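Local coordinates for salicylic acid-binding protein 2 (PDB 1XKL), which hydrolyses methyl salicylate to salicylate and methanol, a step in the signalling that activates systemic acquired resistance in tobacco, at residues A[103-108]-A[208-213]; A[203-208]-A[246-251]. One frame throughout, in Å; residues are numbered along the deposited sequence.

How the contacts relate
Contacts 1 and 2 share Thr208 and have their centres about 11 Å apart. Both start from the same parallel sheet, in which strands 98-104 and 202-207 are neighbours. Contact 1 lies where the chain leaves these two strands. It holds the charge-relay residue Asp210 and three residues of the STH pocket, Phe107, Gly212 and Ile213. Contact 2 lies beside strand 202-207, against helix 245-258, and its Leu248 side chain is about 13 Å from a bound STH. The two also touch directly. Tyr204 OH is 2.7 Å from Ala106 O, a probable hydrogen bond, and Leu104 CD2 packs 3.6 Å from Leu248 CD1.

Contact 1: residues A[103-108]-A[208-213]; sequences FLAAFM and TEDKGI. With STH (2-amino-4H-1,3-benzoxathiin-4-ol), chain E.
Ile213 and Phe107 meet beside the bound STH. From CB of Ile213, CG1 lies anti to the carbonyl carbon (chi1 -59°) and passes the benzo ring of STH, 4.0 Å from STH C4. The tip, CD1, turns to the other segment. Ile213 CD1 is 3.6 Å from Ala105 O and sits over one face of the Phe107 ring, toward the rim. This is a CH-pi contact, with Ile213 CD1 3.9 Å from the centroid of the Phe107 ring. The edge of that ring faces the ligand, with Phe107 CE1 3.5 Å from STH O8. Asp210 also reaches segment 103-108: its OD2 is 3.3 Å from Ala105 CB. Gly212 N is 2.7 Å from Asp210 OD1, nearly along the C-O axis, and closes an Asx turn. Ile213 N is 3.0 Å from Asp210 OD1 and comes from above the carboxylate plane. The two bonds probably help hold the carboxylate in place, while OD2 is hydrogen-bonded to His238 ND1 in the charge-relay system with Ser81. The contact joins the loop after strand 98-104 to the loop between strand 202-207 and helix 215-225. Gln218 of that helix touches Ala105 and Asp210, and Met85 of helix 83-93 touches Phe107.

Contact 2: residues A[203-208]-A[246-251]; sequences VYIVCT and QKLCAS
Ile205 reaches from the strand to helix residues Leu248 and Ser251. One methyl does the touching. Ile205 CD1 is 4.0 Å from Leu248 CD2 and 4.2 Å from Ser251 CB. The contact is apolar and light, with 92 Å² buried in all. No hydrogen bond crosses between the two segments. The bond from CA to CB of Ile205 points toward the helix. With CG1 opposite the carbonyl carbon (chi1 -59°) and an extended chi2 of -176°, CD1 is carried out to the helix. The Leu248 side chain crosses that of Ile205 at a slant, and its CD2 branch meets the Ile205 tip. Ser251 meets the same tip with its CB, while its hydroxyl turns back to the helix.

That hydroxyl donates to Lys247 O one turn earlier, with Ser251 OG 3.0 Å from Lys247 O. Lys247 O also accepts the helical bond from Ser251 N, at 3.1 Å. The hydroxyl and the N-H approach that oxygen on opposite sides of the carbonyl plane. The hydroxyl thus makes this bond within its own helix.

The fold is that of the alpha/beta hydrolases: a parallel sheet with helices packed on it. Here the last helix, 245-258, covers a face of the sheet at strand 202-207. Tyr204 and Val206 point to the other face, where they touch helix 215-225.

In the next shell, backbone bonds hold the strand between its neighbours. Ile205 pairs with Phe103 of strand 98-104, and Tyr204 pairs with Glu229 and Ile231 of strand 229-233. Ile231 and Ile233 also touch the Ile205 side chain. On the helix side, Leu248 and Cys249 rest on Leu23 of helix 23-29, with Leu26 and Leu27 also against Cys249.

Contact 1: residues A[103-108]-A[208-213]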
loop_
_atom_site.group_PDB
_atom_site.type_symbol
_atom_site.label_atom_id
_atom_site.label_comp_id
_atom_site.label_asym_id
_atom_site.label_seq_id
_atom_site.Cartn_x
_atom_site.Cartn_y
_atom_site.Cartn_z
ATOM N N PHE A 103 -42.800 7.149 -1.072
ATOM C CA PHE A 103 -41.704 7.300 -0.129
ATOM C C PHE A 103 -41.589 6.058 0.735
ATOM O O PHE A 103 -42.371 5.854 1.662
ATOM C CB PHE A 103 -41.914 8.555 0.745
ATOM C CG PHE A 103 -41.930 9.847 -0.038
ATOM C CD1 PHE A 103 -43.071 10.249 -0.724
ATOM C CD2 PHE A 103 -40.783 10.637 -0.125
ATOM C CE1 PHE A 103 -43.069 11.414 -1.487
ATOM C CE2 PHE A 103 -40.771 11.802 -0.884
ATOM C CZ PHE A 103 -41.911 12.190 -1.567
ATOM N N LEU A 104 -40.613 5.218 0.407
ATOM C CA LEU A 104 -40.385 3.976 1.139
ATOM C C LEU A 104 -39.398 4.243 2.265
ATOM O O LEU A 104 -38.213 4.465 2.013
ATOM C CB LEU A 104 -39.815 2.913 0.190
ATOM C CG LEU A 104 -39.368 1.598 0.813
ATOM C CD1 LEU A 104 -40.575 0.853 1.404
ATOM C CD2 LEU A 104 -38.694 0.750 -0.269
ATOM N N ALA A 105 -39.896 4.226 3.502
ATOM C CA ALA A 105 -39.074 4.476 4.677
ATOM C C ALA A 105 -38.056 5.553 4.309
ATOM O O ALA A 105 -36.864 5.421 4.568
ATOM C CB ALA A 105 -38.368 3.200 5.103
ATOM N N ALA A 106 -38.562 6.614 3.697
ATOM C CA ALA A 106 -37.758 7.720 3.230
ATOM C C ALA A 106 -37.921 9.002 4.031
ATOM O O ALA A 106 -38.680 9.073 5.011
ATOM C CB ALA A 106 -38.110 8.006 1.777
ATOM N N PHE A 107 -37.175 10.013 3.600
ATOM C CA PHE A 107 -37.260 11.337 4.188
ATOM C C PHE A 107 -38.170 12.048 3.208
ATOM O O PHE A 107 -37.855 12.154 2.024
ATOM C CB PHE A 107 -35.893 12.020 4.223
ATOM C CG PHE A 107 -34.983 11.500 5.293
ATOM C CD1 PHE A 107 -33.729 10.989 4.965
ATOM C CD2 PHE A 107 -35.371 11.529 6.633
ATOM C CE1 PHE A 107 -32.874 10.516 5.951
ATOM C CE2 PHE A 107 -34.522 11.057 7.632
ATOM C CZ PHE A 107 -33.267 10.548 7.292
HETATM N N MSE A 108 -39.311 12.512 3.697
HETATM C CA MSE A 108 -40.280 13.203 2.863
HETATM C C MSE A 108 -40.350 14.667 3.277
HETATM O O MSE A 108 -40.817 14.982 4.373
HETATM C CB MSE A 108 -41.649 12.532 3.025
HETATM C CG MSE A 108 -42.736 13.088 2.136
HETATM SE SE MSE A 108 -44.371 12.137 2.432
HETATM C CE MSE A 108 -44.622 12.621 4.295
ATOM N N THR A 208 -42.310 -1.026 9.596
ATOM C CA THR A 208 -42.439 -1.177 11.046
ATOM C C THR A 208 -41.196 -1.596 11.811
ATOM O O THR A 208 -41.019 -1.199 12.960
ATOM C CB THR A 208 -43.586 -2.178 11.419
ATOM O OG1 THR A 208 -43.163 -3.522 11.166
ATOM C CG2 THR A 208 -44.838 -1.891 10.603
ATOM N N GLU A 209 -40.328 -2.386 11.194
ATOM C CA GLU A 209 -39.133 -2.844 11.894
ATOM C C GLU A 209 -37.871 -2.068 11.555
ATOM O O GLU A 209 -36.768 -2.478 11.909
ATOM C CB GLU A 209 -38.916 -4.328 11.616
ATOM C CG GLU A 209 -40.090 -5.186 12.038
ATOM C CD GLU A 209 -40.419 -5.016 13.505
ATOM O OE1 GLU A 209 -39.510 -5.211 14.340
ATOM O OE2 GLU A 209 -41.582 -4.685 13.826
ATOM N N ASP A 210 -38.038 -0.939 10.883
ATOM C CA ASP A 210 -36.909 -0.112 10.498
ATOM C C ASP A 210 -36.144 0.400 11.713
ATOM O O ASP A 210 -36.734 0.993 12.616
ATOM C CB ASP A 210 -37.401 1.085 9.690
ATOM C CG ASP A 210 -36.309 1.717 8.860
ATOM O OD1 ASP A 210 -35.160 1.812 9.344
ATOM O OD2 ASP A 210 -36.608 2.131 7.721
ATOM N N LYS A 211 -34.831 0.180 11.733
ATOM C CA LYS A 211 -33.991 0.659 12.825
ATOM C C LYS A 211 -33.111 1.832 12.392
ATOM O O LYS A 211 -32.452 2.449 13.225
ATOM C CB LYS A 211 -33.076 -0.448 13.357
ATOM C CG LYS A 211 -33.714 -1.443 14.310
ATOM C CD LYS A 211 -32.614 -2.073 15.148
ATOM C CE LYS A 211 -33.165 -3.033 16.180
ATOM N NZ LYS A 211 -33.738 -4.257 15.535
ATOM N N GLY A 212 -33.075 2.129 11.096
ATOM C CA GLY A 212 -32.253 3.237 10.630
ATOM C C GLY A 212 -33.028 4.525 10.797
ATOM O O GLY A 212 -32.570 5.502 11.400
ATOM N N ILE A 213 -34.221 4.502 10.222
ATOM C CA ILE A 213 -35.177 5.590 10.283
ATOM C C ILE A 213 -36.351 4.868 10.937
ATOM O O ILE A 213 -37.208 4.306 10.258
ATOM C CB ILE A 213 -35.586 6.072 8.883
ATOM C CG1 ILE A 213 -34.352 6.547 8.108
ATOM C CG2 ILE A 213 -36.610 7.181 9.000
ATOM C CD1 ILE A 213 -34.682 7.216 6.777
HETATM C C8 STH E . -30.160 7.974 4.529
HETATM O O8 STH E . -29.973 9.307 4.335
HETATM C C1 STH E . -30.251 7.384 5.896
HETATM C C2 STH E . -30.448 5.921 6.051
HETATM C C3 STH E . -30.533 5.361 7.358
HETATM C C4 STH E . -30.405 6.196 8.511
HETATM C C5 STH E . -30.208 7.604 8.372
HETATM C C6 STH E . -30.120 8.186 7.090
HETATM C C7 STH E . -30.847 5.650 3.662
HETATM O O2 STH E . -30.587 5.065 4.927
HETATM N N7 STH E . -30.370 4.782 2.690
HETATM S S7 STH E . -30.292 7.143 3.405
#

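Contact 2: residues A[203-208]-A[246-251]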
loop_
_atom_site.group_PDB
_atom_site.type_symbol
_atom_site.label_atom_id
_atom_site.label_comp_id
_atom_site.label_asym_id
_atom_site.label_seq_id
_atom_site.Cartn_x
_atom_site.Cartn_y
_atom_site.Cartn_z
ATOM N N VAL A 203 -47.385 8.955 -1.391
ATOM C CA VAL A 203 -47.720 7.711 -0.724
ATOM C C VAL A 203 -46.529 7.330 0.144
ATOM O O VAL A 203 -45.389 7.297 -0.332
ATOM C CB VAL A 203 -47.991 6.581 -1.762
ATOM C CG1 VAL A 203 -48.362 5.292 -1.056
ATOM C CG2 VAL A 203 -49.103 7.004 -2.707
ATOM N N TYR A 204 -46.771 7.064 1.423
ATOM C CA TYR A 204 -45.677 6.683 2.299
ATOM C C TYR A 204 -45.804 5.225 2.727
ATOM O O TYR A 204 -46.830 4.818 3.282
ATOM C CB TYR A 204 -45.634 7.596 3.537
ATOM C CG TYR A 204 -44.295 7.573 4.236
ATOM C CD1 TYR A 204 -43.873 6.442 4.930
ATOM C CD2 TYR A 204 -43.424 8.662 4.161
ATOM C CE1 TYR A 204 -42.620 6.394 5.527
ATOM C CE2 TYR A 204 -42.162 8.626 4.759
ATOM C CZ TYR A 204 -41.767 7.494 5.439
ATOM O OH TYR A 204 -40.536 7.436 6.050
ATOM N N ILE A 205 -44.773 4.433 2.438
ATOM C CA ILE A 205 -44.776 3.027 2.825
ATOM C C ILE A 205 -43.904 2.911 4.055
ATOM O O ILE A 205 -42.694 3.149 4.008
ATOM C CB ILE A 205 -44.226 2.086 1.693
ATOM C CG1 ILE A 205 -45.063 2.235 0.427
ATOM C CG2 ILE A 205 -44.280 0.640 2.149
ATOM C CD1 ILE A 205 -44.667 1.284 -0.711
ATOM N N VAL A 206 -44.540 2.573 5.168
ATOM C CA VAL A 206 -43.863 2.435 6.450
ATOM C C VAL A 206 -43.310 1.037 6.666
ATOM O O VAL A 206 -43.990 0.047 6.396
ATOM C CB VAL A 206 -44.830 2.720 7.621
ATOM C CG1 VAL A 206 -44.120 2.476 8.946
ATOM C CG2 VAL A 206 -45.348 4.145 7.536
ATOM N N CYS A 207 -42.082 0.972 7.172
ATOM C CA CYS A 207 -41.426 -0.293 7.471
ATOM C C CYS A 207 -41.314 -0.370 8.995
ATOM O O CYS A 207 -40.373 0.157 9.598
ATOM C CB CYS A 207 -40.048 -0.347 6.791
ATOM S SG CYS A 207 -40.161 -0.271 4.974
ATOM N N THR A 208 -42.310 -1.026 9.596
ATOM C CA THR A 208 -42.439 -1.177 11.046
ATOM C C THR A 208 -41.196 -1.596 11.811
ATOM O O THR A 208 -41.019 -1.199 12.960
ATOM C CB THR A 208 -43.586 -2.178 11.419
ATOM O OG1 THR A 208 -43.163 -3.522 11.166
ATOM C CG2 THR A 208 -44.838 -1.891 10.603
ATOM N N GLN A 246 -41.455 -9.041 -2.527
ATOM C CA GLN A 246 -42.768 -9.363 -3.068
ATOM C C GLN A 246 -43.855 -8.520 -2.393
ATOM O O GLN A 246 -44.799 -8.088 -3.053
ATOM C CB GLN A 246 -43.055 -10.867 -2.921
ATOM C CG GLN A 246 -41.913 -11.749 -3.436
ATOM C CD GLN A 246 -42.180 -13.238 -3.295
ATOM O OE1 GLN A 246 -42.854 -13.841 -4.131
ATOM N NE2 GLN A 246 -41.658 -13.835 -2.226
ATOM N N LYS A 247 -43.740 -8.272 -1.095
ATOM C CA LYS A 247 -44.753 -7.440 -0.434
ATOM C C LYS A 247 -44.684 -6.017 -0.980
ATOM O O LYS A 247 -45.712 -5.389 -1.242
ATOM C CB LYS A 247 -44.552 -7.429 1.082
ATOM C CG LYS A 247 -45.054 -8.679 1.773
ATOM C CD LYS A 247 -44.814 -8.613 3.266
ATOM C CE LYS A 247 -45.222 -9.914 3.936
ATOM N NZ LYS A 247 -44.898 -9.927 5.389
ATOM N N LEU A 248 -43.464 -5.520 -1.168
ATOM C CA LEU A 248 -43.254 -4.172 -1.691
ATOM C C LEU A 248 -43.781 -4.078 -3.118
ATOM O O LEU A 248 -44.405 -3.084 -3.499
ATOM C CB LEU A 248 -41.759 -3.822 -1.684
ATOM C CG LEU A 248 -41.343 -2.361 -1.478
ATOM C CD1 LEU A 248 -39.874 -2.211 -1.886
ATOM C CD2 LEU A 248 -42.211 -1.413 -2.279
ATOM N N CYS A 249 -43.520 -5.107 -3.918
ATOM C CA CYS A 249 -43.988 -5.103 -5.300
ATOM C C CYS A 249 -45.515 -5.034 -5.353
ATOM O O CYS A 249 -46.081 -4.272 -6.138
ATOM C CB CYS A 249 -43.499 -6.359 -6.039
ATOM S SG CYS A 249 -44.102 -6.519 -7.754
ATOM N N ALA A 250 -46.179 -5.829 -4.520
ATOM C CA ALA A 250 -47.638 -5.826 -4.513
ATOM C C ALA A 250 -48.162 -4.434 -4.152
ATOM O O ALA A 250 -49.121 -3.951 -4.754
ATOM C CB ALA A 250 -48.163 -6.872 -3.533
ATOM N N SER A 251 -47.517 -3.784 -3.188
ATOM C CA SER A 251 -47.922 -2.447 -2.772
ATOM C C SER A 251 -47.740 -1.455 -3.918
ATOM O O SER A 251 -48.610 -0.620 -4.168
ATOM C CB SER A 251 -47.101 -1.998 -1.557
ATOM O OG SER A 251 -47.277 -2.888 -0.469
#